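PDB 3CJX: protein of unknown function with a cupin-like fold from Ralstonia eutropha, which is of unknown function but adopts a cupin-like beta-sandwich fold related to the ChrR cupin domain. Local coordinates for residues Leu90-Pro93 against Gly94-His98; Lys139-Val142 against Asp143-Arg147. All blocks are in the same frame, centred on the assembly; numbering follows the deposited sequence.

Contact 1. Residues Leu90-Pro93 against Gly94-His98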
ATOM      1  N   LEU A  90      12.950  -0.773  -4.958  1.00 35.40           N
ATOM      2  CA  LEU A  90      12.665   0.306  -5.887  1.00 36.14           C
ATOM      3  C   LEU A  90      12.422   1.605  -5.140  1.00 34.25           C
ATOM      4  O   LEU A  90      11.652   1.637  -4.196  1.00 33.01           O
ATOM      5  CB  LEU A  90      11.386  -0.002  -6.668  1.00 36.98           C
ATOM      6  CG  LEU A  90      10.863   1.138  -7.537  1.00 40.29           C
ATOM      7  CD1 LEU A  90      11.786   1.288  -8.734  1.00 43.50           C
ATOM      8  CD2 LEU A  90       9.439   0.864  -7.960  1.00 40.02           C
ATOM      9  N   TYR A  91      13.073   2.665  -5.585  1.00 35.01           N
ATOM     10  CA  TYR A  91      12.815   4.012  -5.091  1.00 35.19           C
ATOM     11  C   TYR A  91      12.107   4.712  -6.231  1.00 36.39           C
ATOM     12  O   TYR A  91      12.598   4.705  -7.360  1.00 36.21           O
ATOM     13  CB  TYR A  91      14.088   4.761  -4.769  1.00 34.68           C
ATOM     14  CG  TYR A  91      13.883   6.253  -4.621  1.00 34.66           C
ATOM     15  CD1 TYR A  91      13.536   6.813  -3.400  1.00 34.46           C
ATOM     16  CD2 TYR A  91      14.057   7.103  -5.702  1.00 36.89           C
ATOM     17  CE1 TYR A  91      13.357   8.189  -3.264  1.00 36.10           C
ATOM     18  CE2 TYR A  91      13.874   8.471  -5.583  1.00 35.33           C
ATOM     19  CZ  TYR A  91      13.526   9.018  -4.361  1.00 36.94           C
ATOM     20  OH  TYR A  91      13.360  10.400  -4.268  1.00 33.96           O
ATOM     21  N   GLU A  92      10.951   5.299  -5.952  1.00 37.45           N
ATOM     22  CA  GLU A  92      10.203   6.030  -6.967  1.00 39.38           C
ATOM     23  C   GLU A  92      10.052   7.467  -6.423  1.00 36.97           C
ATOM     24  O   GLU A  92       9.553   7.656  -5.315  1.00 36.60           O
ATOM     25  CB  GLU A  92       8.838   5.381  -7.118  1.00 39.09           C
ATOM     26  CG  GLU A  92       8.364   5.189  -8.541  1.00 44.93           C
ATOM     27  CD  GLU A  92       6.887   4.750  -8.581  1.00 48.11           C
ATOM     28  OE1 GLU A  92       6.411   4.192  -7.550  1.00 52.19           O
ATOM     29  OE2 GLU A  92       6.201   4.966  -9.623  1.00 54.90           O
ATOM     30  N   PRO A  93      10.520   8.473  -7.163  1.00 36.56           N
ATOM     31  CA  PRO A  93      10.369   9.804  -6.576  1.00 36.98           C
ATOM     32  C   PRO A  93       8.979  10.386  -6.755  1.00 37.08           C
ATOM     33  O   PRO A  93       8.151   9.837  -7.482  1.00 37.40           O
ATOM     34  CB  PRO A  93      11.383  10.640  -7.364  1.00 36.48           C
ATOM     35  CG  PRO A  93      11.439   9.994  -8.690  1.00 36.23           C
ATOM     36  CD  PRO A  93      11.201   8.522  -8.467  1.00 36.52           C
ATOM     37  N   GLY A  94       8.733  11.494  -6.073  1.00 38.21           N
ATOM     38  CA  GLY A  94       7.502  12.237  -6.242  1.00 37.85           C
ATOM     39  C   GLY A  94       7.542  12.801  -7.658  1.00 37.48           C
ATOM     40  O   GLY A  94       8.622  13.066  -8.201  1.00 36.06           O
ATOM     41  N   GLY A  95       6.362  12.933  -8.259  1.00 37.72           N
ATOM     42  CA  GLY A  95       6.200  13.459  -9.597  1.00 38.55           C
ATOM     43  C   GLY A  95       6.169  12.376 -10.653  1.00 40.05           C
ATOM     44  O   GLY A  95       5.918  12.667 -11.823  1.00 40.50           O
ATOM     45  N   SER A  96       6.409  11.128 -10.256  1.00 40.74           N
ATOM     46  CA  SER A  96       6.382  10.038 -11.198  1.00 42.11           C
ATOM     47  C   SER A  96       4.971   9.458 -11.340  1.00 42.06           C
ATOM     48  O   SER A  96       4.120   9.621 -10.469  1.00 41.27           O
ATOM     49  CB  SER A  96       7.395   8.960 -10.805  1.00 42.42           C
ATOM     50  OG  SER A  96       7.067   8.318  -9.582  1.00 48.03           O
ATOM     51  N   ILE A  97       4.737   8.822 -12.483  1.00 41.93           N
ATOM     52  CA  ILE A  97       3.471   8.194 -12.782  1.00 41.61           C
ATOM     53  C   ILE A  97       3.771   6.886 -13.515  1.00 41.33           C
ATOM     54  O   ILE A  97       4.395   6.895 -14.563  1.00 42.46           O
ATOM     55  CB  ILE A  97       2.551   9.137 -13.611  1.00 41.38           C
ATOM     56  CG1 ILE A  97       1.230   8.438 -13.964  1.00 41.86           C
ATOM     57  CG2 ILE A  97       3.272   9.631 -14.855  1.00 39.34           C
ATOM     58  CD1 ILE A  97       0.201   9.378 -14.594  1.00 40.96           C
ATOM     59  N   HIS A  98       3.374   5.761 -12.935  1.00 40.82           N
ATOM     60  CA  HIS A  98       3.575   4.457 -13.563  1.00 40.78           C
ATOM     61  C   HIS A  98       2.362   3.592 -13.304  1.00 38.84           C
ATOM     62  O   HIS A  98       1.494   3.962 -12.528  1.00 37.59           O
ATOM     63  CB  HIS A  98       4.833   3.757 -13.029  1.00 42.31           C
ATOM     64  CG  HIS A  98       6.085   4.551 -13.209  1.00 45.82           C
ATOM     65  ND1 HIS A  98       6.774   5.105 -12.151  1.00 49.15           N
ATOM     66  CD2 HIS A  98       6.739   4.939 -14.329  1.00 48.63           C
ATOM     67  CE1 HIS A  98       7.815   5.776 -12.609  1.00 48.98           C
ATOM     68  NE2 HIS A  98       7.814   5.696 -13.927  1.00 48.97           N
TER
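Glu92 and His98 come from opposite directions and meet in a His-carboxylate hydrogen bond: His98 ND1 donates to Glu92 OE2 at 2.6 Å. The bond is almost straight, 175° at the hydrogen, and OE2 lies practically in the imidazole plane, so the ring receives the carboxylate at its edge. Seen from the acid, the approach is less regular. ND1 comes to the anti side of OE2 and stands 21° out of the carboxylate plane, and the two planes are moderately inclined. His98 CG is turned anti to its own carbonyl carbon, and the Glu92 chain, extended beyond CG, spans the distance to the His98 ring just outside the turn.

Nearer the bend, Ser96 OG donates to Pro93 O at 2.8 Å, approaching nearly head-on to the carbonyl oxygen. Its chi1 of 66° sets OG between the backbone N and the carbonyl carbon, directed back at Pro93. The bond closes the type II beta turn Pro93-Ser96 through a side chain. Gly95 takes the positive phi usual for glycine at the third position of such a turn.

Pro93, Gly95 and His98 fit the PXG(X)2H core of the second conserved cupin motif, whose histidine is a metal ligand in many cupins. With His61 nearby, His98 is consistent with the cupin pocket, though metal binding is not established here. The His98 ring stacks on Tyr76, whose OH also makes a weak hydrogen bond with Glu92 OE1. The turn links the two sheets of the cupin-like fold: strand 88-92, an outermost strand of one, pairs with 65-71, whereas strand 97-101 lies in the other between 73-76 and 58-61.

Contact 2. Residues Lys139-Val142 against Asp143-Arg147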
ATOM      1  N   LYS A 139      -7.150   4.630   5.151  1.00 37.37           N
ATOM      2  CA  LYS A 139      -7.486   4.305   6.538  1.00 37.40           C
ATOM      3  C   LYS A 139      -8.979   4.056   6.701  1.00 37.46           C
ATOM      4  O   LYS A 139      -9.375   3.123   7.394  1.00 37.55           O
ATOM      5  CB  LYS A 139      -7.032   5.405   7.505  1.00 37.27           C
ATOM      6  CG  LYS A 139      -7.112   5.005   8.992  1.00 35.22           C
ATOM      7  CD  LYS A 139      -6.493   6.082   9.893  1.00 36.60           C
ATOM      8  CE  LYS A 139      -6.482   5.695  11.366  1.00 34.80           C
ATOM      9  NZ  LYS A 139      -7.846   5.422  11.922  1.00 37.04           N
ATOM     10  N   ASN A 140      -9.807   4.887   6.075  1.00 37.69           N
ATOM     11  CA  ASN A 140     -11.265   4.674   6.140  1.00 38.37           C
ATOM     12  C   ASN A 140     -11.649   3.294   5.601  1.00 37.67           C
ATOM     13  O   ASN A 140     -12.438   2.593   6.243  1.00 37.73           O
ATOM     14  CB  ASN A 140     -12.056   5.782   5.432  1.00 38.47           C
ATOM     15  CG  ASN A 140     -11.948   7.127   6.146  1.00 44.53           C
ATOM     16  OD1 ASN A 140     -11.108   7.321   7.028  1.00 49.26           O
ATOM     17  ND2 ASN A 140     -12.798   8.061   5.763  1.00 47.84           N
ATOM     18  N   TRP A 141     -11.115   2.893   4.449  0.50 35.83           N
ATOM     19  CA  TRP A 141     -11.433   1.561   3.940  0.50 33.91           C
ATOM     20  C   TRP A 141     -10.912   0.505   4.902  0.50 35.37           C
ATOM     21  O   TRP A 141     -11.608  -0.477   5.175  0.50 36.23           O
ATOM     22  CB  TRP A 141     -10.868   1.296   2.545  0.50 31.25           C
ATOM     23  CG  TRP A 141     -11.202  -0.091   2.089  0.50 26.85           C
ATOM     24  CD1 TRP A 141     -12.329  -0.490   1.439  0.50 25.03           C
ATOM     25  CD2 TRP A 141     -10.424  -1.269   2.302  0.50 23.07           C
ATOM     26  NE1 TRP A 141     -12.290  -1.840   1.214  0.50 21.93           N
ATOM     27  CE2 TRP A 141     -11.135  -2.341   1.745  0.50 18.36           C
ATOM     28  CE3 TRP A 141      -9.192  -1.518   2.913  0.50 23.69           C
ATOM     29  CZ2 TRP A 141     -10.655  -3.634   1.765  0.50 23.81           C
ATOM     30  CZ3 TRP A 141      -8.714  -2.796   2.928  0.50 23.66           C
ATOM     31  CH2 TRP A 141      -9.437  -3.842   2.358  0.50 25.42           C
ATOM     32  N   VAL A 142      -9.697   0.704   5.419  1.00 36.26           N
ATOM     33  CA  VAL A 142      -9.111  -0.261   6.367  1.00 35.08           C
ATOM     34  C   VAL A 142     -10.024  -0.480   7.578  1.00 35.93           C
ATOM     35  O   VAL A 142     -10.393  -1.614   7.891  1.00 36.74           O
ATOM     36  CB  VAL A 142      -7.703   0.184   6.886  1.00 34.88           C
ATOM     37  CG1 VAL A 142      -7.317  -0.609   8.158  1.00 28.24           C
ATOM     38  CG2 VAL A 142      -6.632   0.085   5.772  1.00 29.67           C
ATOM     39  N   ASP A 143     -10.408   0.611   8.232  1.00 36.85           N
ATOM     40  CA  ASP A 143     -11.245   0.527   9.433  1.00 37.49           C
ATOM     41  C   ASP A 143     -12.594  -0.103   9.116  1.00 38.29           C
ATOM     42  O   ASP A 143     -13.138  -0.833   9.938  1.00 38.51           O
ATOM     43  CB  ASP A 143     -11.418   1.902  10.087  1.00 36.19           C
ATOM     44  CG  ASP A 143     -10.130   2.423  10.716  1.00 37.50           C
ATOM     45  OD1 ASP A 143      -9.306   1.593  11.177  1.00 35.74           O
ATOM     46  OD2 ASP A 143      -9.960   3.675  10.772  1.00 39.97           O
ATOM     47  N   ARG A 144     -13.122   0.174   7.926  1.00 39.05           N
ATOM     48  CA  ARG A 144     -14.375  -0.435   7.473  1.00 41.00           C
ATOM     49  C   ARG A 144     -14.149  -1.908   7.163  1.00 40.08           C
ATOM     50  O   ARG A 144     -15.009  -2.745   7.454  1.00 40.48           O
ATOM     51  CB  ARG A 144     -14.951   0.306   6.239  1.00 40.97           C
ATOM     52  CG  ARG A 144     -15.841  -0.547   5.245  1.00 50.39           C
ATOM     53  CD  ARG A 144     -16.595   0.299   4.167  1.00 50.26           C
ATOM     54  NE  ARG A 144     -15.811   1.461   3.717  1.00 64.22           N
ATOM     55  CZ  ARG A 144     -15.897   2.707   4.216  1.00 68.84           C
ATOM     56  NH1 ARG A 144     -16.766   3.022   5.189  1.00 72.33           N
ATOM     57  NH2 ARG A 144     -15.104   3.668   3.731  1.00 64.53           N
ATOM     58  N   ALA A 145     -12.999  -2.221   6.563  1.00 39.26           N
ATOM     59  CA  ALA A 145     -12.688  -3.602   6.189  1.00 38.19           C
ATOM     60  C   ALA A 145     -12.532  -4.475   7.431  1.00 38.18           C
ATOM     61  O   ALA A 145     -12.968  -5.623   7.439  1.00 37.12           O
ATOM     62  CB  ALA A 145     -11.440  -3.653   5.321  1.00 36.83           C
ATOM     63  N   ILE A 146     -11.911  -3.915   8.472  1.00 38.36           N
ATOM     64  CA  ILE A 146     -11.713  -4.623   9.734  1.00 37.99           C
ATOM     65  C   ILE A 146     -13.057  -5.022  10.331  1.00 38.85           C
ATOM     66  O   ILE A 146     -13.210  -6.146  10.801  1.00 39.03           O
ATOM     67  CB  ILE A 146     -10.893  -3.780  10.743  1.00 38.05           C
ATOM     68  CG1 ILE A 146      -9.423  -3.695  10.295  1.00 39.02           C
ATOM     69  CG2 ILE A 146     -10.935  -4.395  12.135  1.00 33.47           C
ATOM     70  CD1 ILE A 146      -8.543  -2.766  11.164  1.00 36.69           C
ATOM     71  N   ARG A 147     -14.022  -4.100  10.302  1.00 39.65           N
ATOM     72  CA  ARG A 147     -15.387  -4.377  10.781  1.00 40.00           C
ATOM     73  C   ARG A 147     -16.081  -5.365   9.847  1.00 39.42           C
ATOM     74  O   ARG A 147     -16.411  -6.463  10.279  1.00 39.41           O
ATOM     75  CB  ARG A 147     -16.236  -3.100  10.910  1.00 39.94           C
TER
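Over one face of the Trp141 indole, in the conformer described, sits the methyl of Ala145, one helical turn further on. Ala145 CB is 3.5 Å from the centroid of the six-membered ring of Trp141 and only 9° off its normal, the geometry of a CH-pi contact. Trp141 CG lies anti to the backbone N (chi1 179°), a setting that swings the benzo part of the indole over that methyl. Contact and torsion are both tentative, since Trp141 has a second conformer. The Arg144 guanidinium has Asn140 O over one face, 3.8 Å above its plane and displaced toward the rim.

A salt bridge joins Lys139 NZ to Asp143 OD2 at 3.0 Å. The lysine is extended until its last torsion, whose bend at chi4 brings NZ to the syn lone pair of OD2. Tyr155 OH hydrogen-bonds Asp143 OD1, so both carboxylate oxygens are engaged. Val142 and Ile146 lie side by side and point the same way, with Val142 CG1 and Ile146 CD1 3.9 Å apart; Tyr155 touches the former side chain and Leu153 the latter.

Four consecutive backbone bonds, from Asp143 N to Lys139 O through Ile146 N to Val142 O, link each residue to the fourth before it. This i to i+4 repetition, shared by backbone and side chains, is characteristic of an alpha-helix, here helix 135-148, which follows the last strand of the six-stranded antiparallel sheet.

How the contacts relate
Contact 1 and contact 2 lie on opposite sides of the chain's centre, each with its own centre about 14 Å from it. Their centres are 27 Å apart and their nearest atoms about 19 Å, so neither touches the other. Along the sequence, 90-98 precedes 139-147. Contact 1 bridges strands of the two sheets, whereas contact 2 stays within one helix. A glycerol, likely a crystallisation additive, lies about 4 Å from the Glu92 side chain in contact 1 and may occupy the cupin pocket to which His98 and His61 probably belong; it does not establish a functional site. Contact 2 is remote from that region.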